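Local coordinates for SusD/RagB family nutrient-binding outer membrane lipoprotein (Bacteroides vulgatus, PDB 4F7A) that probably binds glycans, perhaps mucin O-glycans, at the outer membrane as a SusD-like lipoprotein of the TPR-like superfamily, at residues Q442-K452 and D463-L471. Numbering follows the deposited sequence.
Sequences QRRTGYPKLFK and DTDIMIRRL
The side chains of R443 and R469 run antiparallel alongside one another, each guanidinium bonding to the backbone carbonyl of the other residue. R443 NH1 donates to R469 O at 3.0 Å, nearly straight (164°), with the oxygen at the edge of the guanidinium and in its plane, though NH1 sits above the plane of the carbonyl; NH1 also bonds to D130 O. The return bond, R469 NH1 to R443 O at 3.1 Å, is more bent (140°). A bend at chi3 (89°) folds R469 back over the helix end, where R443 CG lies against one face of its guanidinium; R469 NE holds M467 O, and D505 takes a salt bridge from NH1.

Beside this pair, M467, a selenomethionine, is buried between Q442 and K452, with SE 3.5 Å from Q442 NE2 and CE 3.9 Å from L450 CB. Water 2 links Q442 OE1 to I468 O.

The outer side is looser. K452 runs past T464 and donates from NZ to D465 O at 2.8 Å, on a lone pair, while the D465 carboxylate stays beyond salt-bridge range of K452 NZ, near a bound sodium ion.

With a leucine in place of R443, R469 O and D130 O would probably lose a shared donor, and the loop could shift from the C-terminal end of helix 435-445. Arginine-to-carbonyl bonds thus fasten an irregular loop to a helix end, and D505 probably offsets some of the charge gathered there.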
ATOM      1  N   GLN A 442       2.718  -5.673   6.619  1.00 10.10           N
ATOM      2  CA  GLN A 442       2.280  -6.695   7.557  1.00 12.13           C
ATOM      3  C   GLN A 442       2.878  -8.076   7.241  1.00 12.31           C
ATOM      4  O   GLN A 442       3.317  -8.807   8.137  1.00 11.24           O
ATOM      5  CB  GLN A 442       0.763  -6.752   7.581  1.00 11.93           C
ATOM      6  CG  GLN A 442       0.199  -7.734   8.594  1.00 12.74           C
ATOM      7  CD  GLN A 442       0.005  -9.138   8.056  1.00 17.19           C
ATOM      8  OE1 GLN A 442      -0.044  -9.359   6.847  1.00 13.87           O
ATOM      9  NE2 GLN A 442      -0.145 -10.091   8.964  1.00 16.55           N
ATOM     10  N   ARG A 443       2.918  -8.405   5.952  1.00 12.61           N
ATOM     11  CA  ARG A 443       3.533  -9.651   5.508  1.00 10.96           C
ATOM     12  C   ARG A 443       5.036  -9.644   5.710  1.00 12.28           C
ATOM     13  O   ARG A 443       5.611 -10.661   6.077  1.00 12.70           O
ATOM     14  CB  ARG A 443       3.182  -9.951   4.049  1.00  8.69           C
ATOM     15  CG  ARG A 443       1.692 -10.277   3.877  1.00 11.78           C
ATOM     16  CD  ARG A 443       1.326 -10.513   2.445  1.00 12.19           C
ATOM     17  NE  ARG A 443       1.215  -9.235   1.732  1.00  9.90           N
ATOM     18  CZ  ARG A 443       1.611  -9.023   0.477  1.00 11.57           C
ATOM     19  NH1 ARG A 443       2.162 -10.008  -0.232  1.00 11.85           N
ATOM     20  NH2 ARG A 443       1.462  -7.822  -0.062  1.00 13.30           N
ATOM     21  N   ARG A 444       5.657  -8.485   5.500  1.00 10.98           N
ATOM     22  CA  ARG A 444       7.095  -8.365   5.572  1.00 10.25           C
ATOM     23  C   ARG A 444       7.566  -8.464   7.027  1.00 13.44           C
ATOM     24  O   ARG A 444       8.521  -9.183   7.337  1.00 12.32           O
ATOM     25  CB  ARG A 444       7.519  -7.027   4.940  1.00 12.81           C
ATOM     26  CG  ARG A 444       8.979  -6.946   4.487  1.00 17.61           C
ATOM     27  CD  ARG A 444       9.922  -6.200   5.386  1.00 15.24           C
ATOM     28  NE  ARG A 444       9.538  -4.813   5.713  1.00 12.34           N
ATOM     29  CZ  ARG A 444      10.205  -4.063   6.597  1.00 12.62           C
ATOM     30  NH1 ARG A 444      11.285  -4.534   7.220  1.00 13.28           N
ATOM     31  NH2 ARG A 444       9.788  -2.850   6.881  1.00 14.24           N
ATOM     32  N   THR A 445       6.862  -7.789   7.929  1.00 12.01           N
ATOM     33  CA  THR A 445       7.362  -7.656   9.321  1.00 12.23           C
ATOM     34  C   THR A 445       6.608  -8.466  10.366  1.00 11.42           C
ATOM     35  O   THR A 445       7.076  -8.589  11.513  1.00 11.84           O
ATOM     36  CB  THR A 445       7.268  -6.198   9.779  1.00 11.96           C
ATOM     37  OG1 THR A 445       5.888  -5.823   9.906  1.00 10.48           O
ATOM     38  CG2 THR A 445       7.972  -5.247   8.778  1.00 12.57           C
ATOM     39  N   GLY A 446       5.396  -8.918  10.030  1.00 11.86           N
ATOM     40  CA  GLY A 446       4.501  -9.547  11.007  1.00 11.25           C
ATOM     41  C   GLY A 446       3.654  -8.575  11.818  1.00 12.12           C
ATOM     42  O   GLY A 446       2.877  -8.994  12.698  1.00 12.83           O
ATOM     43  N   TYR A 447       3.782  -7.281  11.512  1.00 11.70           N
ATOM     44  CA  TYR A 447       3.127  -6.224  12.259  1.00 10.89           C
ATOM     45  C   TYR A 447       2.253  -5.363  11.348  1.00 10.60           C
ATOM     46  O   TYR A 447       2.566  -5.170  10.177  1.00 10.22           O
ATOM     47  CB  TYR A 447       4.156  -5.343  12.955  1.00 11.03           C
ATOM     48  CG  TYR A 447       5.118  -6.115  13.858  1.00 13.69           C
ATOM     49  CD1 TYR A 447       4.648  -6.993  14.824  1.00 12.75           C
ATOM     50  CD2 TYR A 447       6.497  -5.957  13.741  1.00 10.88           C
ATOM     51  CE1 TYR A 447       5.522  -7.725  15.652  1.00 15.47           C
ATOM     52  CE2 TYR A 447       7.380  -6.647  14.601  1.00 11.87           C
ATOM     53  CZ  TYR A 447       6.877  -7.556  15.532  1.00 13.27           C
ATOM     54  OH  TYR A 447       7.749  -8.252  16.364  1.00 14.33           O
ATOM     55  N   PRO A 448       1.134  -4.855  11.879  1.00 11.93           N
ATOM     56  CA  PRO A 448       0.612  -5.152  13.204  1.00 11.96           C
ATOM     57  C   PRO A 448       0.118  -6.583  13.284  1.00 14.20           C
ATOM     58  O   PRO A 448      -0.027  -7.247  12.238  1.00 11.20           O
ATOM     59  CB  PRO A 448      -0.564  -4.191  13.348  1.00 13.23           C
ATOM     60  CG  PRO A 448      -1.047  -4.016  11.937  1.00 14.48           C
ATOM     61  CD  PRO A 448       0.203  -4.052  11.089  1.00 11.16           C
ATOM     62  N   LYS A 449      -0.130  -7.048  14.519  1.00 11.29           N
ATOM     63  CA  LYS A 449      -0.605  -8.428  14.754  1.00 11.59           C
ATOM     64  C   LYS A 449      -2.102  -8.529  14.493  1.00 12.01           C
ATOM     65  O   LYS A 449      -2.940  -8.478  15.413  1.00 10.41           O
ATOM     66  CB  LYS A 449      -0.252  -8.841  16.181  1.00 12.26           C
ATOM     67  CG  LYS A 449       1.218  -8.887  16.434  1.00 13.16           C
ATOM     68  CD  LYS A 449       1.488  -9.527  17.830  1.00 14.11           C
ATOM     69  CE  LYS A 449       2.932  -9.420  18.233  1.00 21.24           C
ATOM     70  NZ  LYS A 449       3.084  -9.996  19.578  1.00 15.40           N
ATOM     71  N   LEU A 450      -2.428  -8.655  13.213  1.00 10.79           N
ATOM     72  CA  LEU A 450      -3.790  -8.814  12.755  1.00 11.98           C
ATOM     73  C   LEU A 450      -4.457 -10.058  13.353  1.00 11.51           C
ATOM     74  O   LEU A 450      -3.827 -11.122  13.477  1.00 11.11           O
ATOM     75  CB  LEU A 450      -3.814  -8.945  11.215  1.00 13.17           C
ATOM     76  CG  LEU A 450      -3.273  -7.801  10.331  1.00 14.22           C
ATOM     77  CD1 LEU A 450      -3.465  -8.145   8.837  1.00 13.96           C
ATOM     78  CD2 LEU A 450      -3.911  -6.460  10.649  1.00 13.21           C
ATOM     79  N   PHE A 451      -5.736  -9.920  13.702  1.00 11.27           N
ATOM     80  CA  PHE A 451      -6.548 -11.066  14.048  1.00 10.52           C
ATOM     81  C   PHE A 451      -6.512 -12.070  12.906  1.00 12.32           C
ATOM     82  O   PHE A 451      -6.626 -11.692  11.734  1.00 11.79           O
ATOM     83  CB  PHE A 451      -8.013 -10.664  14.279  1.00 10.72           C
ATOM     84  CG  PHE A 451      -8.245  -9.897  15.547  1.00 12.46           C
ATOM     85  CD1 PHE A 451      -8.005 -10.485  16.779  1.00 10.64           C
ATOM     86  CD2 PHE A 451      -8.768  -8.617  15.503  1.00 12.35           C
ATOM     87  CE1 PHE A 451      -8.234  -9.813  17.939  1.00 10.80           C
ATOM     88  CE2 PHE A 451      -8.997  -7.912  16.664  1.00 13.95           C
ATOM     89  CZ  PHE A 451      -8.742  -8.507  17.897  1.00  8.77           C
ATOM     90  N   LYS A 452      -6.398 -13.350  13.258  1.00 13.65           N
ATOM     91  CA  LYS A 452      -6.432 -14.454  12.276  1.00 13.82           C
ATOM     92  C   LYS A 452      -7.841 -14.789  11.805  1.00 13.89           C
ATOM     93  O   LYS A 452      -8.800 -14.573  12.522  1.00 13.94           O
ATOM     94  CB  LYS A 452      -5.851 -15.733  12.872  1.00 13.79           C
ATOM     95  CG  LYS A 452      -4.569 -15.584  13.712  1.00 15.55           C
ATOM     96  CD  LYS A 452      -3.397 -14.972  12.981  1.00 15.01           C
ATOM     97  CE  LYS A 452      -2.112 -15.066  13.827  1.00 18.07           C
ATOM     98  NZ  LYS A 452      -0.911 -14.524  13.148  1.00 16.38           N
ATOM     99  N   ASP A 463      -1.925 -21.099   5.699  1.00 14.62           N
ATOM    100  CA  ASP A 463      -1.882 -21.411   7.129  1.00 14.69           C
ATOM    101  C   ASP A 463      -2.546 -20.276   7.916  1.00 14.58           C
ATOM    102  O   ASP A 463      -2.249 -19.093   7.704  1.00 15.97           O
ATOM    103  CB  ASP A 463      -0.432 -21.596   7.591  1.00 15.91           C
ATOM    104  CG  ASP A 463      -0.324 -21.993   9.059  1.00 18.59           C
ATOM    105  OD1 ASP A 463      -0.635 -23.180   9.372  1.00 20.47           O
ATOM    106  OD2 ASP A 463       0.075 -21.137   9.887  1.00 17.29           O
ATOM    107  N   THR A 464      -3.438 -20.630   8.827  1.00 13.20           N
ATOM    108  CA  THR A 464      -4.152 -19.628   9.617  1.00 12.24           C
ATOM    109  C   THR A 464      -3.198 -18.695  10.372  1.00 14.13           C
ATOM    110  O   THR A 464      -3.322 -17.488  10.271  1.00 14.08           O
ATOM    111  CB  THR A 464      -5.121 -20.315  10.590  1.00 15.77           C
ATOM    112  OG1 THR A 464      -6.149 -20.956   9.823  1.00 15.86           O
ATOM    113  CG2 THR A 464      -5.740 -19.301  11.576  1.00 16.15           C
ATOM    114  N   ASP A 465      -2.230 -19.258  11.096  1.00 12.95           N
ATOM    115  CA  ASP A 465      -1.305 -18.453  11.895  1.00 12.30           C
ATOM    116  C   ASP A 465      -0.231 -17.693  11.082  1.00 13.84           C
ATOM    117  O   ASP A 465       0.063 -16.526  11.371  1.00 14.57           O
ATOM    118  CB  ASP A 465      -0.666 -19.307  13.001  1.00 14.31           C
ATOM    119  CG  ASP A 465      -1.623 -19.533  14.187  1.00 18.49           C
ATOM    120  OD1 ASP A 465      -2.422 -18.626  14.485  1.00 22.59           O
ATOM    121  OD2 ASP A 465      -1.591 -20.620  14.797  1.00 16.10           O
ATOM    122  N   ILE A 466       0.344 -18.326  10.058  1.00 12.63           N
ATOM    123  CA  ILE A 466       1.294 -17.597   9.215  1.00 12.24           C
ATOM    124  C   ILE A 466       0.539 -16.469   8.477  1.00 12.44           C
ATOM    125  O   ILE A 466       1.059 -15.369   8.302  1.00 11.93           O
ATOM    126  CB  ILE A 466       2.025 -18.522   8.249  1.00 13.28           C
ATOM    127  CG1 ILE A 466       2.962 -19.459   9.045  1.00 18.56           C
ATOM    128  CG2 ILE A 466       2.829 -17.742   7.217  1.00 11.63           C
ATOM    129  CD1 ILE A 466       3.387 -20.703   8.258  1.00 20.46           C
HETATM  130  N   MSE A 467      -0.688 -16.777   8.078  1.00 12.02           N
HETATM  131  CA  MSE A 467      -1.583 -15.901   7.336  1.00 12.87           C
HETATM  132  C   MSE A 467      -1.199 -15.845   5.851  1.00 12.26           C
HETATM  133  O   MSE A 467      -0.106 -16.319   5.444  1.00 12.41           O
HETATM  134  CB  MSE A 467      -1.673 -14.493   7.950  1.00 11.88           C
HETATM  135  CG  MSE A 467      -1.843 -14.480   9.464  1.00 14.80           C
HETATM  136 SE   MSE A 467      -2.121 -12.696  10.174  0.75  9.30          SE
HETATM  137  CE  MSE A 467      -3.923 -12.457   9.476  1.00 12.41           C
ATOM    138  N   ILE A 468      -2.110 -15.281   5.063  1.00 13.74           N
ATOM    139  CA  ILE A 468      -1.925 -15.186   3.621  1.00 14.10           C
ATOM    140  C   ILE A 468      -0.633 -14.406   3.298  1.00 13.07           C
ATOM    141  O   ILE A 468      -0.313 -13.383   3.943  1.00 10.98           O
ATOM    142  CB  ILE A 468      -3.196 -14.589   2.936  1.00 13.23           C
ATOM    143  CG1 ILE A 468      -3.039 -14.595   1.420  1.00 12.67           C
ATOM    144  CG2 ILE A 468      -3.536 -13.155   3.445  1.00 10.00           C
ATOM    145  CD1 ILE A 468      -4.362 -14.217   0.664  1.00 10.05           C
ATOM    146  N   ARG A 469       0.126 -14.931   2.336  1.00 10.63           N
ATOM    147  CA  ARG A 469       1.453 -14.416   2.009  1.00 12.21           C
ATOM    148  C   ARG A 469       1.508 -13.629   0.696  1.00 12.53           C
ATOM    149  O   ARG A 469       2.457 -12.886   0.459  1.00 12.13           O
ATOM    150  CB  ARG A 469       2.441 -15.580   1.891  1.00 12.04           C
ATOM    151  CG  ARG A 469       2.659 -16.419   3.145  1.00 14.83           C
ATOM    152  CD  ARG A 469       3.399 -15.634   4.241  1.00 13.67           C
ATOM    153  NE  ARG A 469       2.487 -14.901   5.113  1.00 12.63           N
ATOM    154  CZ  ARG A 469       2.806 -13.809   5.814  1.00 13.70           C
ATOM    155  NH1 ARG A 469       4.001 -13.238   5.659  1.00 12.12           N
ATOM    156  NH2 ARG A 469       1.905 -13.252   6.638  1.00 14.20           N
ATOM    157  N   ARG A 470       0.527 -13.861  -0.175  1.00 12.87           N
ATOM    158  CA  ARG A 470       0.525 -13.330  -1.528  1.00 12.54           C
ATOM    159  C   ARG A 470      -0.793 -13.687  -2.179  1.00 11.54           C
ATOM    160  O   ARG A 470      -1.572 -14.480  -1.652  1.00 12.18           O
ATOM    161  CB  ARG A 470       1.665 -13.934  -2.368  1.00  9.36           C
ATOM    162  CG  ARG A 470       1.521 -15.447  -2.630  1.00 14.57           C
ATOM    163  CD  ARG A 470       2.680 -16.021  -3.382  1.00 13.06           C
ATOM    164  NE  ARG A 470       2.684 -15.671  -4.794  1.00 12.29           N
ATOM    165  CZ  ARG A 470       2.065 -16.348  -5.766  1.00 12.82           C
ATOM    166  NH1 ARG A 470       1.357 -17.451  -5.512  1.00 14.82           N
ATOM    167  NH2 ARG A 470       2.188 -15.928  -7.026  1.00 14.20           N
ATOM    168  N   LEU A 471      -1.020 -13.124  -3.356  1.00 11.90           N
ATOM    169  CA  LEU A 471      -2.101 -13.582  -4.223  1.00 11.34           C
ATOM    170  C   LEU A 471      -1.543 -14.486  -5.307  1.00 11.43           C
ATOM    171  O   LEU A 471      -0.422 -14.276  -5.798  1.00 12.98           O
ATOM    172  CB  LEU A 471      -2.836 -12.396  -4.866  1.00 11.61           C
ATOM    173  CG  LEU A 471      -3.501 -11.410  -3.892  1.00 12.38           C
ATOM    174  CD1 LEU A 471      -4.332 -10.384  -4.699  1.00 14.36           C
ATOM    175  CD2 LEU A 471      -4.341 -12.119  -2.801  1.00 10.26           C
TER
HETATM  176  O   HOH W   1       3.278 -11.490   8.495  1.00 11.72           O
HETATM  177  O   HOH W   2      -1.331 -11.266   5.611  1.00 13.38           O